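Local coordinates for SusD-like protein BACOVA_02651 (Bacteroides ovatus, PDB 5E76) that binds xyloglucan at the cell surface, probably capturing the polysaccharide before its transport into the periplasm for degradation, at residues A[266-271]-A[336-341]; A[219-224]-A[385-390]. All blocks are in the same frame, centred on the assembly; numbering follows the deposited sequence.

Contact 1: residues A[266-271]-A[336-341]; sequences GGVNCW and GKVKQM. With XYS (alpha-D-xylopyranose), chain B; BGC (beta-D-glucopyranose), chain C; BGC (beta-D-glucopyranose), chain D.
Gln340 OE1 accepts a nearly straight hydrogen bond from Asn269 ND2 (3.1 Å, N-H...O 165°). The two amides run side by side and point the same way, their planes 29° apart. OE1 lies in the plane of the Asn269 amide, whereas the donor sits somewhat off the carbonyl plane of Gln340. That bond is consistent with the modelled turn of the Gln340 amide, which presents NE2 to the sugar, where it donates to O2 of the xylose at 3.2 Å. Gln340 CG stands between its own backbone N and carbonyl carbon (chi1 84°), and from there the extended chain carries the amide alongside Asn269 to the glycan.

Trp271 meets the sugar differently. Over one face of its indole lies the chain D glucose, its C5 3.8 Å from NE1 of Trp271 and offset toward the rim of the ring, an arrangement consistent with the CH-pi packing common in carbohydrate sites; NE1 itself is hydrogen-bonded to Asp257. The far end of the same ring rests against Met341, CH2 to CG 4.2 Å. Asn269, Trp271, Gln340 and Met341 all belong to the glycan pocket, which Trp47, Tyr49, Trp248 and Tyr249 help to line.

Behind the polar pair, Val268 wedges its two methyls against the other loop: CG2 lies 4.1 Å from Val338 CG1, while CG1 packs against the backbone of Lys339 and Gln340. Both valines also touch Leu255 of helix 255-258, and Ser256 OG hydrogen-bonds Asn269 O and Met341 N, so this short helix joins the two loops. The Lys339 chain, bent at chi2, curls back over Val268 and brings NZ to 3.7 Å from CG1. An indole face and an oriented amide thus offer the xyloglucan both apolar packing and directional hydrogen bonding, while the valines join the loops behind the amide pair.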
# COMPACT_ATOMS: atom_id res chain seq x y z
N GLY A 266 -16.11 -19.23 4.79
CA GLY A 266 -16.35 -20.61 5.15
C GLY A 266 -16.66 -20.76 6.62
O GLY A 266 -16.15 -21.65 7.28
N GLY A 267 -17.48 -19.84 7.13
CA GLY A 267 -17.91 -19.87 8.51
C GLY A 267 -17.12 -19.03 9.51
O GLY A 267 -17.67 -18.62 10.52
N VAL A 268 -15.84 -18.77 9.23
CA VAL A 268 -14.93 -18.13 10.21
C VAL A 268 -15.41 -16.75 10.68
O VAL A 268 -15.98 -15.99 9.91
CB VAL A 268 -13.51 -18.00 9.63
CG1 VAL A 268 -12.62 -17.16 10.52
CG2 VAL A 268 -12.90 -19.38 9.43
N ASN A 269 -15.17 -16.45 11.94
CA ASN A 269 -15.67 -15.21 12.54
C ASN A 269 -15.06 -13.96 11.88
O ASN A 269 -13.87 -13.94 11.56
CB ASN A 269 -15.38 -15.19 14.05
CG ASN A 269 -16.02 -13.99 14.75
OD1 ASN A 269 -17.14 -13.59 14.43
ND2 ASN A 269 -15.30 -13.43 15.72
N CYS A 270 -15.90 -12.95 11.66
CA CYS A 270 -15.46 -11.69 11.06
C CYS A 270 -16.50 -10.63 11.36
O CYS A 270 -17.57 -10.95 11.91
CB CYS A 270 -15.26 -11.84 9.54
SG CYS A 270 -16.70 -12.43 8.63
N TRP A 271 -16.19 -9.38 11.01
CA TRP A 271 -17.02 -8.26 11.44
C TRP A 271 -16.88 -7.00 10.62
O TRP A 271 -17.45 -5.98 10.99
CB TRP A 271 -16.70 -7.93 12.91
CG TRP A 271 -15.24 -7.78 13.11
CD1 TRP A 271 -14.45 -6.77 12.64
CD2 TRP A 271 -14.37 -8.68 13.81
NE1 TRP A 271 -13.15 -6.98 12.99
CE2 TRP A 271 -13.07 -8.14 13.72
CE3 TRP A 271 -14.56 -9.88 14.50
CZ2 TRP A 271 -11.96 -8.77 14.31
CZ3 TRP A 271 -13.46 -10.50 15.08
CH2 TRP A 271 -12.18 -9.94 14.98
N GLY A 336 -7.23 -25.19 4.07
CA GLY A 336 -7.65 -25.06 5.46
C GLY A 336 -7.01 -23.94 6.27
O GLY A 336 -7.25 -23.82 7.46
N LYS A 337 -6.21 -23.09 5.62
CA LYS A 337 -5.46 -22.05 6.34
C LYS A 337 -6.21 -20.72 6.55
O LYS A 337 -5.63 -19.65 6.34
CB LYS A 337 -4.14 -21.77 5.61
CG LYS A 337 -3.38 -23.03 5.19
CD LYS A 337 -2.85 -23.77 6.41
CE LYS A 337 -2.17 -25.08 6.03
NZ LYS A 337 -1.23 -24.88 4.88
N VAL A 338 -7.46 -20.80 6.97
CA VAL A 338 -8.28 -19.61 7.24
C VAL A 338 -8.98 -19.72 8.59
O VAL A 338 -9.93 -20.49 8.74
CB VAL A 338 -9.35 -19.39 6.15
CG1 VAL A 338 -10.29 -18.24 6.51
CG2 VAL A 338 -8.68 -19.13 4.81
N LYS A 339 -8.52 -18.97 9.57
CA LYS A 339 -9.27 -18.80 10.82
C LYS A 339 -9.28 -17.32 11.21
O LYS A 339 -8.55 -16.52 10.63
CB LYS A 339 -8.70 -19.67 11.94
CG LYS A 339 -9.47 -19.54 13.30
CD LYS A 339 -10.99 -19.80 13.14
CE LYS A 339 -11.82 -19.03 14.16
NZ LYS A 339 -13.26 -18.83 13.76
N GLN A 340 -10.13 -16.94 12.16
CA GLN A 340 -10.28 -15.54 12.54
C GLN A 340 -8.92 -14.92 12.83
O GLN A 340 -8.04 -15.56 13.42
CB GLN A 340 -11.21 -15.38 13.75
CG GLN A 340 -10.59 -15.57 15.12
CD GLN A 340 -11.45 -14.94 16.19
OE1 GLN A 340 -12.68 -14.95 16.09
NE2 GLN A 340 -10.80 -14.37 17.23
N MET A 341 -8.74 -13.68 12.38
CA MET A 341 -7.47 -12.99 12.51
C MET A 341 -6.29 -13.87 12.06
O MET A 341 -5.20 -13.82 12.65
CB MET A 341 -7.25 -12.53 13.95
CG MET A 341 -8.32 -11.60 14.51
SD MET A 341 -7.83 -10.92 16.15
CE MET A 341 -6.52 -9.82 15.64
C1 XYS B . -11.63 -12.73 20.39
C2 XYS B . -12.92 -13.38 20.00
C3 XYS B . -14.00 -12.80 20.93
C4 XYS B . -13.62 -13.15 22.39
C5 XYS B . -12.23 -12.53 22.63
O2 XYS B . -13.24 -12.89 18.72
O3 XYS B . -15.19 -13.51 20.68
O4 XYS B . -14.50 -12.46 23.23
O5 XYS B . -11.34 -13.10 21.66
C2 BGC C . -17.71 -4.08 14.01
C3 BGC C . -18.46 -2.81 13.92
C4 BGC C . -19.61 -2.83 14.81
C5 BGC C . -19.23 -3.05 16.21
C6 BGC C . -20.49 -3.18 17.03
C1 BGC C . -17.18 -4.25 15.44
O2 BGC C . -16.65 -4.11 13.06
O3 BGC C . -18.87 -2.57 12.52
O4 BGC C . -20.33 -1.56 14.76
O5 BGC C . -18.41 -4.26 16.34
O6 BGC C . -20.29 -4.00 18.16
C2 BGC D . -15.09 -7.35 18.43
C3 BGC D . -16.17 -6.93 17.44
C4 BGC D . -15.86 -5.57 16.82
C5 BGC D . -14.42 -5.53 16.31
C6 BGC D . -14.08 -4.15 15.76
C1 BGC D . -13.70 -7.19 17.83
O2 BGC D . -15.30 -8.71 18.82
O3 BGC D . -17.44 -6.87 18.11
O4 BGC D . -16.76 -5.32 15.74
O5 BGC D . -13.53 -5.85 17.38
O6 BGC D . -12.69 -3.88 15.97

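Contact 2: residues A[219-224]-A[385-390]; sequences MTNYED and RAKINK
Arg385 packs its long side chain into the bend of residues 219-222, and the guanidinium sets NH1 3.1 Å from Met219 O with an N-H...O angle of 168°, although the modelled place of that oxygen is less certain. CG stands anti to the backbone N (chi1 165°) and the chain bends at chi3, which brings the flat group edge-on to this carbonyl. Tyr222 closes over one face of the guanidinium: its CD1 is 4.0 Å from NH2, and the two planes are 84° apart, so the ring offers an edge and does not stack. This is the tight, buried half of the contact. The charge of Arg385 is met beyond the two segments, by salt bridges from NH1 to Glu235 and from NH2 to Glu406, and Tyr222 OH hydrogen-bonds the backbone O of Glu406. With an alanine here in place of Arg385, Glu235 and Glu406 would probably lose this cationic mate, and a gap would open beside the Tyr222 ring.

Arg385 is the last residue of helix 374-385, and the chain leaves helical geometry at Lys387, whose positive phi and two bonds back into the last turn make a Schellman motif.

On the outer side, the packing gives way to a looser, solvent-facing margin. The exposed Lys387 chain, bent at chi2 and chi4, folds back to the helix end, where NZ donates to Arg385 O at 3.2 Å and comes to 3.1 Å from Thr220 O. The CB atoms of Thr220 and Asn221 point away from residues 385-390. Asn221 instead turns to its own segment, its ND2 donating to Asp224 OD2 at 3.0 Å from above the carboxylate plane, while Asp224 OD1 forms a salt bridge with Lys227.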
# COMPACT_ATOMS: atom_id res chain seq x y z
N MET A 219 0.96 -11.38 -13.89
CA MET A 219 0.10 -12.55 -13.91
C MET A 219 -1.00 -12.30 -14.92
O MET A 219 -1.55 -11.21 -14.94
CB MET A 219 -0.53 -12.84 -12.56
CG MET A 219 0.44 -13.38 -11.53
SD MET A 219 -0.44 -14.14 -10.17
CE MET A 219 -0.86 -15.70 -10.91
N THR A 220 -1.33 -13.31 -15.71
CA THR A 220 -2.23 -13.13 -16.83
C THR A 220 -3.58 -12.63 -16.38
O THR A 220 -4.25 -11.87 -17.10
CB THR A 220 -2.45 -14.46 -17.61
OG1 THR A 220 -1.17 -14.99 -17.98
CG2 THR A 220 -3.29 -14.23 -18.85
N ASN A 221 -3.99 -13.10 -15.22
CA ASN A 221 -5.25 -12.70 -14.65
C ASN A 221 -5.00 -11.89 -13.37
O ASN A 221 -4.27 -12.31 -12.47
CB ASN A 221 -6.11 -13.92 -14.39
CG ASN A 221 -6.10 -14.92 -15.56
OD1 ASN A 221 -6.12 -14.55 -16.74
ND2 ASN A 221 -6.04 -16.18 -15.23
N TYR A 222 -5.62 -10.72 -13.30
CA TYR A 222 -5.39 -9.80 -12.17
C TYR A 222 -5.91 -10.46 -10.87
O TYR A 222 -5.28 -10.38 -9.82
CB TYR A 222 -6.04 -8.45 -12.46
CG TYR A 222 -6.08 -7.47 -11.31
CD1 TYR A 222 -5.07 -6.55 -11.12
CD2 TYR A 222 -7.17 -7.45 -10.45
CE1 TYR A 222 -5.13 -5.65 -10.09
CE2 TYR A 222 -7.24 -6.57 -9.43
CZ TYR A 222 -6.23 -5.66 -9.24
OH TYR A 222 -6.33 -4.79 -8.21
N GLU A 223 -7.03 -11.17 -10.97
CA GLU A 223 -7.66 -11.76 -9.81
C GLU A 223 -6.75 -12.81 -9.19
O GLU A 223 -6.80 -13.04 -7.99
CB GLU A 223 -9.01 -12.35 -10.16
CG GLU A 223 -8.97 -13.70 -10.86
CD GLU A 223 -10.31 -14.07 -11.49
OE1 GLU A 223 -10.78 -13.27 -12.34
OE2 GLU A 223 -10.89 -15.13 -11.14
N ASP A 224 -5.88 -13.42 -10.01
CA ASP A 224 -4.97 -14.44 -9.51
C ASP A 224 -4.00 -13.95 -8.45
O ASP A 224 -3.54 -14.74 -7.63
CB ASP A 224 -4.14 -15.05 -10.64
CG ASP A 224 -4.94 -16.06 -11.50
OD1 ASP A 224 -5.98 -16.57 -11.01
OD2 ASP A 224 -4.53 -16.36 -12.65
N ARG A 385 -3.91 -6.25 -19.15
CA ARG A 385 -4.25 -7.32 -18.25
C ARG A 385 -5.64 -7.17 -17.67
O ARG A 385 -6.33 -8.16 -17.41
CB ARG A 385 -3.27 -7.40 -17.12
CG ARG A 385 -3.85 -8.26 -16.02
CD ARG A 385 -2.81 -8.65 -15.14
NE ARG A 385 -2.42 -7.55 -14.31
CZ ARG A 385 -1.61 -7.67 -13.28
NH1 ARG A 385 -1.12 -8.87 -13.00
NH2 ARG A 385 -1.29 -6.61 -12.55
N ALA A 386 -6.04 -5.94 -17.39
CA ALA A 386 -7.38 -5.67 -16.87
C ALA A 386 -8.39 -5.89 -17.97
O ALA A 386 -9.58 -5.70 -17.75
CB ALA A 386 -7.49 -4.22 -16.31
N LYS A 387 -7.91 -6.25 -19.15
CA LYS A 387 -8.77 -6.60 -20.27
C LYS A 387 -9.61 -5.40 -20.71
O LYS A 387 -10.75 -5.53 -21.16
CB LYS A 387 -9.67 -7.78 -19.90
CG LYS A 387 -8.90 -9.00 -19.42
CD LYS A 387 -8.05 -9.64 -20.52
CE LYS A 387 -7.48 -11.03 -20.08
NZ LYS A 387 -6.33 -10.85 -19.09
N ILE A 388 -9.02 -4.22 -20.57
CA ILE A 388 -9.69 -3.02 -21.01
C ILE A 388 -8.82 -2.43 -22.08
O ILE A 388 -7.68 -2.80 -22.28
CB ILE A 388 -9.96 -2.00 -19.85
CG1 ILE A 388 -8.65 -1.57 -19.16
CG2 ILE A 388 -10.98 -2.60 -18.90
CD1 ILE A 388 -8.80 -0.56 -17.89
N ASN A 389 -9.42 -1.51 -22.79
CA ASN A 389 -8.80 -0.79 -23.89
C ASN A 389 -7.52 -0.06 -23.54
O ASN A 389 -7.43 0.59 -22.50
CB ASN A 389 -9.81 0.22 -24.41
CG ASN A 389 -10.80 0.65 -23.30
OD1 ASN A 389 -11.62 -0.19 -22.80
ND2 ASN A 389 -10.67 1.91 -22.82
N LYS A 390 -6.53 -0.14 -24.41
CA LYS A 390 -5.33 0.68 -24.25
C LYS A 390 -5.63 2.17 -24.43
O LYS A 390 -6.66 2.54 -25.00
CB LYS A 390 -4.26 0.25 -25.25
CG LYS A 390 -3.78 -1.11 -25.03
CD LYS A 390 -2.57 -1.37 -25.86
CE LYS A 390 -2.29 -2.85 -25.95
NZ LYS A 390 -1.10 -3.05 -26.83

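How the contacts relate
Both contacts are partly buried loop junctions near the outside of the chain, and they do not touch: their centres are 29 Å apart and their nearest atoms about 14 Å. Along the sequence, contact 1 is nested inside the long excursion that contact 2 closes. Their chemistry follows their place. Contact 1 lies in the glycan pocket, with uncharged amides and aromatic surface facing the sugar and small aliphatic groups buried behind. Contact 2 pins a loop to a helix end away from that pocket, burying an arginine among acidic partners while a lysine borders solvent.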